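Putative major capsid protein (Cafeteriavirus-dependent mavirus, PDB 6G44) probably forms the main building block of the icosahedral virophage capsid, as a trimeric double jelly-roll protein that self-assembles into the shell. Local coordinates at residues C[63-68]-C[270-275]; C[67-72]-C[223-228]. All coordinates share one frame; numbering follows the deposited sequence.

Contact 1: residues C[63-68]-C[270-275]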
# COMPACT_ATOMS: atom_id res chain seq x y z
N GLN C 63 -34.91 16.97 8.73
CA GLN C 63 -34.84 16.33 10.03
C GLN C 63 -33.99 17.15 10.99
O GLN C 63 -32.77 16.98 11.08
CB GLN C 63 -34.32 14.89 9.92
CG GLN C 63 -34.29 14.17 11.26
CD GLN C 63 -35.69 14.10 11.84
OE1 GLN C 63 -36.53 13.35 11.35
NE2 GLN C 63 -35.95 14.88 12.90
N PRO C 64 -34.62 18.04 11.77
CA PRO C 64 -33.89 18.67 12.85
C PRO C 64 -33.21 17.63 13.77
O PRO C 64 -33.83 16.59 14.08
CB PRO C 64 -34.99 19.44 13.59
CG PRO C 64 -36.00 19.73 12.52
CD PRO C 64 -36.05 18.47 11.74
N LEU C 65 -31.99 17.94 14.21
CA LEU C 65 -31.22 17.05 15.07
C LEU C 65 -30.58 17.86 16.16
O LEU C 65 -29.92 18.84 15.92
CB LEU C 65 -30.15 16.28 14.27
CG LEU C 65 -30.63 15.23 13.28
CD1 LEU C 65 -29.43 14.73 12.45
CD2 LEU C 65 -31.37 14.09 13.91
N GLY C 66 -30.79 17.41 17.38
CA GLY C 66 -30.25 18.08 18.53
C GLY C 66 -28.80 17.70 18.80
O GLY C 66 -28.29 16.70 18.26
N ASN C 67 -28.16 18.52 19.61
CA ASN C 67 -26.83 18.19 20.14
C ASN C 67 -25.84 17.96 18.96
O ASN C 67 -25.84 18.75 18.03
CB ASN C 67 -26.94 17.06 21.16
CG ASN C 67 -27.78 17.47 22.34
OD1 ASN C 67 -29.00 17.13 22.42
ND2 ASN C 67 -27.20 18.25 23.21
N LEU C 68 -25.02 16.90 18.99
CA LEU C 68 -23.98 16.74 17.96
C LEU C 68 -24.40 15.79 16.86
O LEU C 68 -24.98 14.75 17.12
CB LEU C 68 -22.68 16.26 18.58
CG LEU C 68 -22.09 17.18 19.64
CD1 LEU C 68 -20.74 16.64 20.14
CD2 LEU C 68 -21.95 18.62 19.19
N VAL C 270 -26.59 9.12 9.63
CA VAL C 270 -25.61 9.94 10.32
C VAL C 270 -25.66 9.71 11.83
O VAL C 270 -26.75 9.52 12.39
CB VAL C 270 -25.80 11.45 9.98
CG1 VAL C 270 -27.12 12.00 10.55
CG2 VAL C 270 -24.60 12.29 10.36
N GLN C 271 -24.51 9.74 12.48
CA GLN C 271 -24.45 9.68 13.92
C GLN C 271 -25.04 10.94 14.56
O GLN C 271 -24.98 12.03 14.03
CB GLN C 271 -22.99 9.48 14.36
CG GLN C 271 -22.44 8.09 14.05
CD GLN C 271 -20.94 8.07 13.97
OE1 GLN C 271 -20.37 8.74 13.13
NE2 GLN C 271 -20.28 7.29 14.87
N ASN C 272 -25.62 10.75 15.74
CA ASN C 272 -26.17 11.85 16.52
C ASN C 272 -26.01 11.49 18.00
O ASN C 272 -26.32 10.38 18.38
CB ASN C 272 -27.64 12.08 16.19
CG ASN C 272 -28.23 13.23 16.99
OD1 ASN C 272 -28.92 13.01 17.99
ND2 ASN C 272 -27.94 14.44 16.60
N TRP C 273 -25.50 12.43 18.79
CA TRP C 273 -25.19 12.11 20.19
C TRP C 273 -25.05 13.35 21.02
O TRP C 273 -24.88 14.46 20.51
CB TRP C 273 -23.92 11.22 20.27
CG TRP C 273 -22.65 11.93 19.96
CD1 TRP C 273 -21.74 12.39 20.86
CD2 TRP C 273 -22.13 12.28 18.66
NE1 TRP C 273 -20.69 12.99 20.22
CE2 TRP C 273 -20.91 12.96 18.87
CE3 TRP C 273 -22.57 12.08 17.34
CZ2 TRP C 273 -20.13 13.44 17.81
CZ3 TRP C 273 -21.78 12.57 16.29
CH2 TRP C 273 -20.60 13.25 16.53
N VAL C 274 -25.10 13.14 22.35
CA VAL C 274 -24.91 14.20 23.30
C VAL C 274 -23.44 14.29 23.63
O VAL C 274 -22.78 13.26 23.88
CB VAL C 274 -25.74 13.90 24.57
CG1 VAL C 274 -25.44 14.90 25.67
CG2 VAL C 274 -27.23 13.86 24.25
N ALA C 275 -22.94 15.52 23.65
CA ALA C 275 -21.54 15.78 23.93
C ALA C 275 -21.19 15.21 25.30
O ALA C 275 -21.94 15.38 26.25
CB ALA C 275 -21.27 17.27 23.87
O HOH W 1 -29.72 14.99 20.47
O HOH W 2 -24.51 18.24 23.32

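Contact 2: residues C[67-72]-C[223-228]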
# COMPACT_ATOMS: atom_id res chain seq x y z
N ASN C 67 -28.16 18.52 19.61
CA ASN C 67 -26.83 18.19 20.14
C ASN C 67 -25.84 17.96 18.96
O ASN C 67 -25.84 18.75 18.03
CB ASN C 67 -26.94 17.06 21.16
CG ASN C 67 -27.78 17.47 22.34
OD1 ASN C 67 -29.00 17.13 22.42
ND2 ASN C 67 -27.20 18.25 23.21
N LEU C 68 -25.02 16.90 18.99
CA LEU C 68 -23.98 16.74 17.96
C LEU C 68 -24.40 15.79 16.86
O LEU C 68 -24.98 14.75 17.12
CB LEU C 68 -22.68 16.26 18.58
CG LEU C 68 -22.09 17.18 19.64
CD1 LEU C 68 -20.74 16.64 20.14
CD2 LEU C 68 -21.95 18.62 19.19
N THR C 69 -24.06 16.16 15.62
CA THR C 69 -24.34 15.36 14.44
C THR C 69 -23.04 15.09 13.69
O THR C 69 -22.22 15.98 13.54
CB THR C 69 -25.38 16.09 13.55
OG1 THR C 69 -26.62 16.14 14.29
CG2 THR C 69 -25.62 15.38 12.22
N GLY C 70 -22.89 13.86 13.21
CA GLY C 70 -21.72 13.49 12.43
C GLY C 70 -21.41 14.43 11.29
O GLY C 70 -22.31 14.83 10.53
N GLY C 71 -20.12 14.69 11.08
CA GLY C 71 -19.69 15.65 10.07
C GLY C 71 -19.66 15.11 8.65
O GLY C 71 -19.60 15.92 7.73
N ALA C 72 -19.73 13.78 8.49
CA ALA C 72 -19.73 13.16 7.17
C ALA C 72 -20.93 12.25 7.00
O ALA C 72 -20.84 11.04 7.00
CB ALA C 72 -18.44 12.40 6.95
N ARG C 223 -23.12 21.01 15.27
CA ARG C 223 -23.74 21.33 16.56
C ARG C 223 -25.15 21.93 16.35
O ARG C 223 -25.29 22.92 15.64
CB ARG C 223 -22.83 22.34 17.32
CG ARG C 223 -23.38 22.88 18.66
CD ARG C 223 -22.58 24.01 19.26
NE ARG C 223 -22.26 25.10 18.32
CZ ARG C 223 -21.38 26.05 18.56
NH1 ARG C 223 -20.78 26.12 19.74
NH2 ARG C 223 -21.11 26.94 17.62
N ASN C 224 -26.14 21.35 17.02
CA ASN C 224 -27.46 21.98 17.22
C ASN C 224 -28.12 22.35 15.90
O ASN C 224 -28.51 23.49 15.69
CB ASN C 224 -27.32 23.21 18.14
CG ASN C 224 -26.85 22.86 19.53
OD1 ASN C 224 -26.98 21.72 19.99
ND2 ASN C 224 -26.29 23.87 20.23
N LEU C 225 -28.25 21.36 15.03
CA LEU C 225 -28.91 21.53 13.73
C LEU C 225 -30.43 21.53 13.85
O LEU C 225 -31.13 20.59 13.53
CB LEU C 225 -28.41 20.50 12.73
CG LEU C 225 -26.91 20.48 12.48
CD1 LEU C 225 -26.60 19.41 11.43
CD2 LEU C 225 -26.34 21.81 12.03
N ASN C 226 -30.92 22.65 14.35
CA ASN C 226 -32.33 22.84 14.62
C ASN C 226 -33.16 22.98 13.34
O ASN C 226 -34.32 22.59 13.31
CB ASN C 226 -32.42 24.07 15.54
CG ASN C 226 -33.75 24.23 16.18
OD1 ASN C 226 -34.36 23.28 16.69
ND2 ASN C 226 -34.23 25.43 16.13
N THR C 227 -32.57 23.50 12.26
CA THR C 227 -33.04 23.28 10.91
C THR C 227 -31.96 22.47 10.19
O THR C 227 -30.79 22.85 10.23
CB THR C 227 -33.27 24.59 10.15
OG1 THR C 227 -34.21 25.39 10.89
CG2 THR C 227 -33.81 24.36 8.77
N PHE C 228 -32.37 21.36 9.58
CA PHE C 228 -31.40 20.53 8.83
C PHE C 228 -32.13 19.93 7.64
O PHE C 228 -32.96 19.05 7.79
CB PHE C 228 -30.81 19.47 9.74
CG PHE C 228 -29.73 18.59 9.09
CD1 PHE C 228 -28.80 19.13 8.18
CD2 PHE C 228 -29.64 17.26 9.44
CE1 PHE C 228 -27.83 18.31 7.60
CE2 PHE C 228 -28.65 16.45 8.86
CZ PHE C 228 -27.75 16.99 7.96
O HOH W 3 -27.15 18.55 15.59

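Contact 1: residues C[63-68]-C[270-275]
Leu68 lays its CB over one face of the Trp273 indole, 3.9 Å from the centroid of the six-membered ring and 15° off its normal, a CH-pi contact made squarely over the ring. Beyond it, CD1 of Leu68 runs on toward the pyrrole side and meets CB of Ala275 at 3.8 Å. The indole comes under Leu68 because CG of Trp273 sits between its own backbone N and carbonyl carbon (chi1 72°); its NE1 hydrogen-bonds Tyr21 OH of the second subunit. Both side chains lie on one face of an antiparallel, hydrogen-bonded pair in the N-terminal jelly roll of this double jelly-roll protein: Leu68 N reaches Trp273 O at 2.9 Å, and Trp273 N returns to Leu68 O. Asn272 works across the corner at Asn67. With CG anti to the backbone N (chi1 -180°), its ND2 donates to Gly66 O at 2.8 Å, with the acceptor close to the amide plane, and it also bonds Thr69 OG1. One water donates to Asn272 OD1 and Asn67 OD1; a second accepts from Asn67 ND2 and Ala275 N. Leu65 CD1 and Val270 CG1 meet tip to tip at 4.0 Å.

Contact 2: residues C[67-72]-C[223-228]
Asn67 and Asn224 are joined by one direct backbone hydrogen bond, from Asn224 N to Asn67 O at 2.8 Å. The N-H...O angle of 175° makes it almost straight, while the donor is tilted 16° from the carbonyl plane. Next to it, Leu68 and Arg223 form an antiparallel non-hydrogen-bonded pair, their CA atoms 4.8 Å apart.

The second polar element is a water lodged between the strands. It donates to Asn67 O at 2.8 Å, accepts from Leu225 N at 3.1 Å, and is hydrogen-bonded to Thr69 OG1, also at 2.8 Å. The carbonyl of Asn67 is therefore gripped by both a backbone N-H and a water, and the water links three residues where the strands diverge. Thr69 can take part because its OG1 lies beside its backbone N, anti to the carbonyl carbon (chi1 -66°). Leu225 is the centre of an inverse gamma turn, which bends the chain just past the paired residues. At the far end of its side chain, Arg223 NH1 hydrogen-bonds Pro283 O, and NH2 bonds Lys284 O and Ser482 OG.

Apolar contact is slight. CD1 of Leu225 approaches CB of Thr69 at 4.1 Å and at the same time lies over the centre of the Phe228 ring, 3.9 Å above its plane. Leu68 adds its CD2 branch, 4.3 Å from CB of Arg223.

Strand 222-235 pairs here with strands 68-69 and 110-114, and 68-69 pairs in turn with 258-273. Leu225 also packs on Met114 of strand 110-114, and Asn115 ND2 bonds Asn224 O; Thr69 on Val270 and Phe228 on Met268 add side-chain packing against strand 258-273.

In the fold
Contacts 1 and 2 have centres about 5 Å apart and share Asn67, where the chain turns the corner from strand 58-66, and Leu68 just after it. Strand 68-69 is thereby held along both edges, by strand 258-273 in contact 1 and by strand 222-235 in contact 2, within one antiparallel sheet. Two further backbone approaches tie the pairs together, each probably a hydrogen bond: Leu65 N to Leu225 O at 2.9 Å and Gly70 N to Gln271 O at 2.9 Å. Packing adds Val270 CG2 against Gly70 O at 3.4 Å. Leu68 also packs on Trp23 of the second subunit, which places the shared corner beside a subunit interface.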